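Local coordinates for protein CRISPR system Cmr subunit Cmr6 (Pyrococcus furiosus, PDB 4W8V) that binds RNA as a RAMP-superfamily subunit that, with Cmr1, caps the type III-B Cmr ribonucleoprotein complex in CRISPR defence against mobile genetic elements, at residues A[82-85]-A[86-90]; A[126-129]-A[130-133]. One frame throughout, in Å; residues are numbered along the deposited sequence.

Contact 1 (A[82-85]-A[86-90])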
ATOM      1  N   LYS A  82     -13.245  -6.831  -7.726  1.00 62.86           N
ATOM      2  CA  LYS A  82     -13.740  -5.529  -8.128  1.00 63.33           C
ATOM      3  C   LYS A  82     -14.934  -5.157  -7.256  1.00 63.60           C
ATOM      4  O   LYS A  82     -15.108  -4.004  -6.862  1.00 65.89           O
ATOM      5  CB  LYS A  82     -14.115  -5.532  -9.610  1.00 78.10           C
ATOM      6  CG  LYS A  82     -14.546  -4.162 -10.115  1.00 93.76           C
ATOM      7  CD  LYS A  82     -14.440  -4.040 -11.631  1.00102.87           C
ATOM      8  CE  LYS A  82     -14.569  -2.572 -12.059  1.00111.09           C
ATOM      9  NZ  LYS A  82     -15.801  -1.914 -11.524  1.00105.17           N
ATOM     10  N   THR A  83     -15.741  -6.158  -6.930  1.00 66.85           N
ATOM     11  CA  THR A  83     -16.882  -5.972  -6.053  1.00 63.00           C
ATOM     12  C   THR A  83     -16.454  -5.528  -4.661  1.00 64.82           C
ATOM     13  O   THR A  83     -17.009  -4.584  -4.120  1.00 69.29           O
ATOM     14  CB  THR A  83     -17.705  -7.261  -5.931  1.00 65.05           C
ATOM     15  OG1 THR A  83     -18.259  -7.586  -7.205  1.00 71.31           O
ATOM     16  CG2 THR A  83     -18.830  -7.084  -4.928  1.00 60.34           C
ATOM     17  N   VAL A  84     -15.480  -6.215  -4.076  1.00 62.87           N
ATOM     18  CA  VAL A  84     -15.028  -5.881  -2.730  1.00 64.96           C
ATOM     19  C   VAL A  84     -14.395  -4.485  -2.717  1.00 64.96           C
ATOM     20  O   VAL A  84     -14.642  -3.688  -1.818  1.00 62.53           O
ATOM     21  CB  VAL A  84     -14.010  -6.920  -2.190  1.00 69.65           C
ATOM     22  CG1 VAL A  84     -13.508  -6.515  -0.801  1.00 69.60           C
ATOM     23  CG2 VAL A  84     -14.633  -8.315  -2.143  1.00 64.13           C
ATOM     24  N   GLN A  85     -13.598  -4.192  -3.741  1.00 68.11           N
ATOM     25  CA  GLN A  85     -12.896  -2.920  -3.856  1.00 66.83           C
ATOM     26  C   GLN A  85     -13.901  -1.772  -3.969  1.00 70.38           C
ATOM     27  O   GLN A  85     -13.863  -0.815  -3.178  1.00 61.60           O
ATOM     28  CB  GLN A  85     -11.938  -2.970  -5.065  1.00 65.24           C
ATOM     29  CG  GLN A  85     -11.274  -1.671  -5.481  1.00 60.79           C
ATOM     30  CD  GLN A  85     -10.897  -1.680  -6.956  1.00 73.25           C
ATOM     31  OE1 GLN A  85     -11.757  -1.523  -7.828  1.00 86.62           O
ATOM     32  NE2 GLN A  85      -9.627  -1.887  -7.245  1.00 84.32           N
ATOM     33  N   ASP A  86     -14.833  -1.887  -4.918  1.00 70.83           N
ATOM     34  CA  ASP A  86     -15.858  -0.855  -5.119  1.00 62.83           C
ATOM     35  C   ASP A  86     -16.704  -0.664  -3.877  1.00 62.60           C
ATOM     36  O   ASP A  86     -17.109   0.458  -3.574  1.00 69.20           O
ATOM     37  CB  ASP A  86     -16.766  -1.200  -6.307  1.00 54.45           C
ATOM     38  CG  ASP A  86     -16.084  -0.992  -7.638  1.00 65.21           C
ATOM     39  OD1 ASP A  86     -14.964  -0.442  -7.657  1.00 73.07           O
ATOM     40  OD2 ASP A  86     -16.675  -1.363  -8.679  1.00 76.77           O
ATOM     41  N   ALA A  87     -16.974  -1.755  -3.161  1.00 64.32           N
ATOM     42  CA  ALA A  87     -17.788  -1.694  -1.953  1.00 63.00           C
ATOM     43  C   ALA A  87     -17.098  -0.904  -0.859  1.00 70.80           C
ATOM     44  O   ALA A  87     -17.680   0.006  -0.283  1.00 72.48           O
ATOM     45  CB  ALA A  87     -18.107  -3.082  -1.457  1.00 74.49           C
ATOM     46  N   PHE A  88     -15.855  -1.253  -0.559  1.00 68.53           N
ATOM     47  CA  PHE A  88     -15.151  -0.538   0.483  1.00 66.92           C
ATOM     48  C   PHE A  88     -14.905   0.928   0.114  1.00 67.54           C
ATOM     49  O   PHE A  88     -15.013   1.805   0.966  1.00 69.28           O
ATOM     50  CB  PHE A  88     -13.834  -1.229   0.793  1.00 66.50           C
ATOM     51  CG  PHE A  88     -13.932  -2.259   1.882  1.00 73.22           C
ATOM     52  CD1 PHE A  88     -13.802  -1.888   3.216  1.00 70.73           C
ATOM     53  CD2 PHE A  88     -14.132  -3.594   1.582  1.00 68.97           C
ATOM     54  CE1 PHE A  88     -13.884  -2.823   4.232  1.00 67.91           C
ATOM     55  CE2 PHE A  88     -14.206  -4.537   2.598  1.00 75.65           C
ATOM     56  CZ  PHE A  88     -14.085  -4.144   3.926  1.00 72.41           C
ATOM     57  N   MET A  89     -14.597   1.195  -1.150  1.00 64.39           N
ATOM     58  CA  MET A  89     -14.168   2.532  -1.540  1.00 68.20           C
ATOM     59  C   MET A  89     -15.308   3.477  -1.954  1.00 73.26           C
ATOM     60  O   MET A  89     -15.190   4.698  -1.784  1.00 72.04           O
ATOM     61  CB  MET A  89     -13.136   2.439  -2.671  1.00 65.91           C
ATOM     62  CG  MET A  89     -11.867   1.669  -2.286  1.00 63.56           C
ATOM     63  SD  MET A  89     -10.522   1.753  -3.503  1.00 61.54           S
ATOM     64  CE  MET A  89     -10.006   3.456  -3.272  1.00 51.97           C
ATOM     65  N   LYS A  90     -16.400   2.928  -2.479  1.00 68.67           N
ATOM     66  CA  LYS A  90     -17.473   3.751  -3.036  1.00 72.71           C
ATOM     67  C   LYS A  90     -18.810   3.569  -2.321  1.00 77.94           C
ATOM     68  O   LYS A  90     -19.586   4.515  -2.194  1.00 92.17           O
ATOM     69  CB  LYS A  90     -17.647   3.449  -4.530  1.00 76.33           C
ATOM     70  CG  LYS A  90     -16.531   3.991  -5.403  1.00 73.12           C
ATOM     71  CD  LYS A  90     -16.429   3.234  -6.716  1.00 77.18           C
ATOM     72  CE  LYS A  90     -17.688   3.357  -7.556  1.00 76.78           C
ATOM     73  NZ  LYS A  90     -17.574   2.594  -8.833  1.00 83.21           N
TER
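Lys82 to Gln85 and Asp86 to Lys90 are consecutive turns of the helix 77-90, joined by i to i+4 hydrogen bonds. Asp86 N gives to Lys82 O and Ala87 N to Thr83 O, followed by Phe88 N to Val84 O at 3.0 Å and nearly straight, and by Met89 N to Gln85 O at 2.9 Å. On the outer side, Lys82 reaches forward one turn to Asp86. Its CG stands anti to the backbone N (chi1 -176°), and the chain stays extended until a bend at chi4 (-53°) brings NZ to 3.0 Å from Asp86 OD2. This salt bridge uses the syn lone pair of OD2. Farther along, the Gln85 chain crosses that of Met89, with Gln85 CG 4.0 Å from Met89 SD. The inner side is apolar. Val84 and Phe88 lie side by side and point the same way, Val84 CG1 touching Phe88 CD2 at 3.8 Å, while Val84 O sits at the ring edge, 3.4 Å from Phe88 CD2. Tyr64 and Leu67 of the helix 52-68 pack against this side, the Tyr64 ring meeting that of Phe88 with their planes about 25° apart. This part of the helix is therefore amphipathic: buried Val84, Ala87 and Phe88 attach it to the helical part of this RAMP-superfamily chain, whereas the ion pair belongs to its outer surface. Lys90 NZ, 4.1 Å from Asp86 OD2 and beyond a salt bridge, would in this crystal probably add to the positive field favouring the ionised carboxylate.

Contact 2 (A[126-129]-A[130-133]); sequences IDEL and IRIF
Ile130 folds its longer branch back over the preceding turn to meet Ile126. With CG1 anti to the carbonyl carbon (chi1 -74°) and the chain extended beyond it, Ile130 CG1 rests 3.1 Å from Ile126 O, and its CD1 crosses to Ile126 CG2 at 4.0 Å. Ile132 repeats this conformation two residues on and sets its CG1 3.1 Å from Glu128 O. Leu129 and Phe133 run alongside each other: Leu129 CD2 meets the ring at its edge, in plane, 3.9 Å from Phe133 CE2. One face of the same ring is covered by Ile132 CG2, 3.7 Å above its centre. These residues belong to the last turns of the helix 122-133, whose i to i+4 bonds include Ile130 N to Ile126 O at 2.8 Å. The helix is held among the helices of the RAMP-superfamily chain, with Leu67 of the helix 52-68 touching Ile126 and Leu129, and Leu214 of the helix 212-228 touching Ile132. Glu128 OE2 lies 4.4 Å from Arg131 NH1, well out of the guanidinium plane, so their attraction is one of charge alone. Their salt bridges lead away from the helix, Glu128 to Lys120 and Lys217, Arg131 to Asp211 and Glu141.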
ATOM      1  N   ILE A 126     -14.696  -6.739   9.029  1.00 69.39           N
ATOM      2  CA  ILE A 126     -15.167  -5.690   8.138  1.00 78.65           C
ATOM      3  C   ILE A 126     -15.256  -4.366   8.893  1.00 91.35           C
ATOM      4  O   ILE A 126     -14.926  -3.311   8.355  1.00 94.67           O
ATOM      5  CB  ILE A 126     -16.541  -6.042   7.541  1.00 77.11           C
ATOM      6  CG1 ILE A 126     -16.454  -7.339   6.737  1.00 77.63           C
ATOM      7  CG2 ILE A 126     -17.048  -4.916   6.655  1.00 78.94           C
ATOM      8  CD1 ILE A 126     -15.643  -7.202   5.482  1.00 83.75           C
ATOM      9  N   ASP A 127     -15.673  -4.432  10.154  1.00 94.02           N
ATOM     10  CA  ASP A 127     -15.823  -3.234  10.973  1.00 91.13           C
ATOM     11  C   ASP A 127     -14.476  -2.624  11.326  1.00 80.03           C
ATOM     12  O   ASP A 127     -14.313  -1.411  11.293  1.00 88.85           O
ATOM     13  CB  ASP A 127     -16.603  -3.548  12.245  1.00 96.26           C
ATOM     14  CG  ASP A 127     -18.062  -3.817  11.975  1.00100.86           C
ATOM     15  OD1 ASP A 127     -18.603  -3.214  11.025  1.00104.66           O
ATOM     16  OD2 ASP A 127     -18.666  -4.626  12.709  1.00103.83           O
ATOM     17  N   GLU A 128     -13.513  -3.467  11.665  1.00 74.86           N
ATOM     18  CA  GLU A 128     -12.184  -2.981  12.000  1.00 82.06           C
ATOM     19  C   GLU A 128     -11.532  -2.358  10.774  1.00 81.10           C
ATOM     20  O   GLU A 128     -10.785  -1.386  10.889  1.00 77.98           O
ATOM     21  CB  GLU A 128     -11.321  -4.108  12.568  1.00 84.83           C
ATOM     22  CG  GLU A 128     -11.761  -4.577  13.953  1.00 94.21           C
ATOM     23  CD  GLU A 128     -10.639  -5.220  14.743  1.00103.69           C
ATOM     24  OE1 GLU A 128     -10.209  -6.326  14.366  1.00109.01           O
ATOM     25  OE2 GLU A 128     -10.181  -4.616  15.740  1.00110.10           O
ATOM     26  N   LEU A 129     -11.838  -2.912   9.602  1.00 73.75           N
ATOM     27  CA  LEU A 129     -11.290  -2.413   8.344  1.00 73.52           C
ATOM     28  C   LEU A 129     -11.989  -1.128   7.931  1.00 74.90           C
ATOM     29  O   LEU A 129     -11.361  -0.227   7.381  1.00 75.41           O
ATOM     30  CB  LEU A 129     -11.421  -3.457   7.228  1.00 61.01           C
ATOM     31  CG  LEU A 129     -10.581  -4.723   7.361  1.00 62.64           C
ATOM     32  CD1 LEU A 129     -11.023  -5.776   6.367  1.00 69.28           C
ATOM     33  CD2 LEU A 129      -9.112  -4.404   7.170  1.00 66.87           C
ATOM     34  N   ILE A 130     -13.293  -1.058   8.186  1.00 68.84           N
ATOM     35  CA  ILE A 130     -14.021   0.190   8.041  1.00 71.24           C
ATOM     36  C   ILE A 130     -13.357   1.267   8.908  1.00 76.05           C
ATOM     37  O   ILE A 130     -13.148   2.388   8.461  1.00 82.20           O
ATOM     38  CB  ILE A 130     -15.509   0.030   8.417  1.00 73.74           C
ATOM     39  CG1 ILE A 130     -16.251  -0.738   7.316  1.00 77.42           C
ATOM     40  CG2 ILE A 130     -16.167   1.388   8.611  1.00 69.17           C
ATOM     41  CD1 ILE A 130     -17.679  -1.104   7.671  1.00 68.56           C
ATOM     42  N   ARG A 131     -12.990   0.918  10.132  1.00 69.19           N
ATOM     43  CA  ARG A 131     -12.361   1.889  11.018  1.00 74.27           C
ATOM     44  C   ARG A 131     -10.939   2.261  10.588  1.00 81.02           C
ATOM     45  O   ARG A 131     -10.541   3.416  10.697  1.00 87.69           O
ATOM     46  CB  ARG A 131     -12.354   1.359  12.452  1.00 67.32           C
ATOM     47  CG  ARG A 131     -13.745   1.179  13.033  1.00 74.33           C
ATOM     48  CD  ARG A 131     -13.672   0.507  14.378  1.00 80.71           C
ATOM     49  NE  ARG A 131     -12.702   1.190  15.220  1.00 86.41           N
ATOM     50  CZ  ARG A 131     -11.984   0.599  16.164  1.00 86.48           C
ATOM     51  NH1 ARG A 131     -12.127  -0.699  16.399  1.00 81.90           N
ATOM     52  NH2 ARG A 131     -11.118   1.316  16.870  1.00 90.34           N
ATOM     53  N   ILE A 132     -10.177   1.285  10.102  1.00 74.23           N
ATOM     54  CA  ILE A 132      -8.794   1.528   9.706  1.00 62.45           C
ATOM     55  C   ILE A 132      -8.691   2.481   8.519  1.00 62.71           C
ATOM     56  O   ILE A 132      -7.949   3.468   8.573  1.00 61.73           O
ATOM     57  CB  ILE A 132      -8.076   0.204   9.373  1.00 65.31           C
ATOM     58  CG1 ILE A 132      -7.827  -0.595  10.656  1.00 64.67           C
ATOM     59  CG2 ILE A 132      -6.749   0.457   8.663  1.00 60.33           C
ATOM     60  CD1 ILE A 132      -7.202  -1.957  10.422  1.00 62.20           C
ATOM     61  N   PHE A 133      -9.458   2.197   7.466  1.00 57.57           N
ATOM     62  CA  PHE A 133      -9.339   2.902   6.194  1.00 66.30           C
ATOM     63  C   PHE A 133     -10.402   3.987   6.002  1.00 67.84           C
ATOM     64  O   PHE A 133     -10.192   4.959   5.272  1.00 70.14           O
ATOM     65  CB  PHE A 133      -9.416   1.904   5.031  1.00 64.86           C
ATOM     66  CG  PHE A 133      -8.309   0.892   5.030  1.00 69.07           C
ATOM     67  CD1 PHE A 133      -7.025   1.253   4.648  1.00 72.98           C
ATOM     68  CD2 PHE A 133      -8.545  -0.422   5.410  1.00 68.54           C
ATOM     69  CE1 PHE A 133      -5.996   0.327   4.646  1.00 69.75           C
ATOM     70  CE2 PHE A 133      -7.512  -1.349   5.407  1.00 63.77           C
ATOM     71  CZ  PHE A 133      -6.241  -0.968   5.029  1.00 70.06           C
TER

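Overall arrangement
From the N terminus, contact 1 comes first, within the helix 77-90, and contact 2 follows within the helix 122-133; the helices 93-96 and 108-116 intervene. Both lie in the C-terminal part of Cmr6 that this chain comprises. Each contact joins adjacent turns of one helix and closes no long loop, so the two stand in series, neither nested nor crossed. Their centres are about 13 Å apart and they meet through Phe88, whose CZ lies 3.8 Å from Ile126 CD1 and whose CE1 lies 3.9 Å from Leu129 CB. Leu67 of the helix 52-68 and Leu97 touch residues of both, giving the two helices a shared apolar core. Contact 2 extends this core to the helix 212-228.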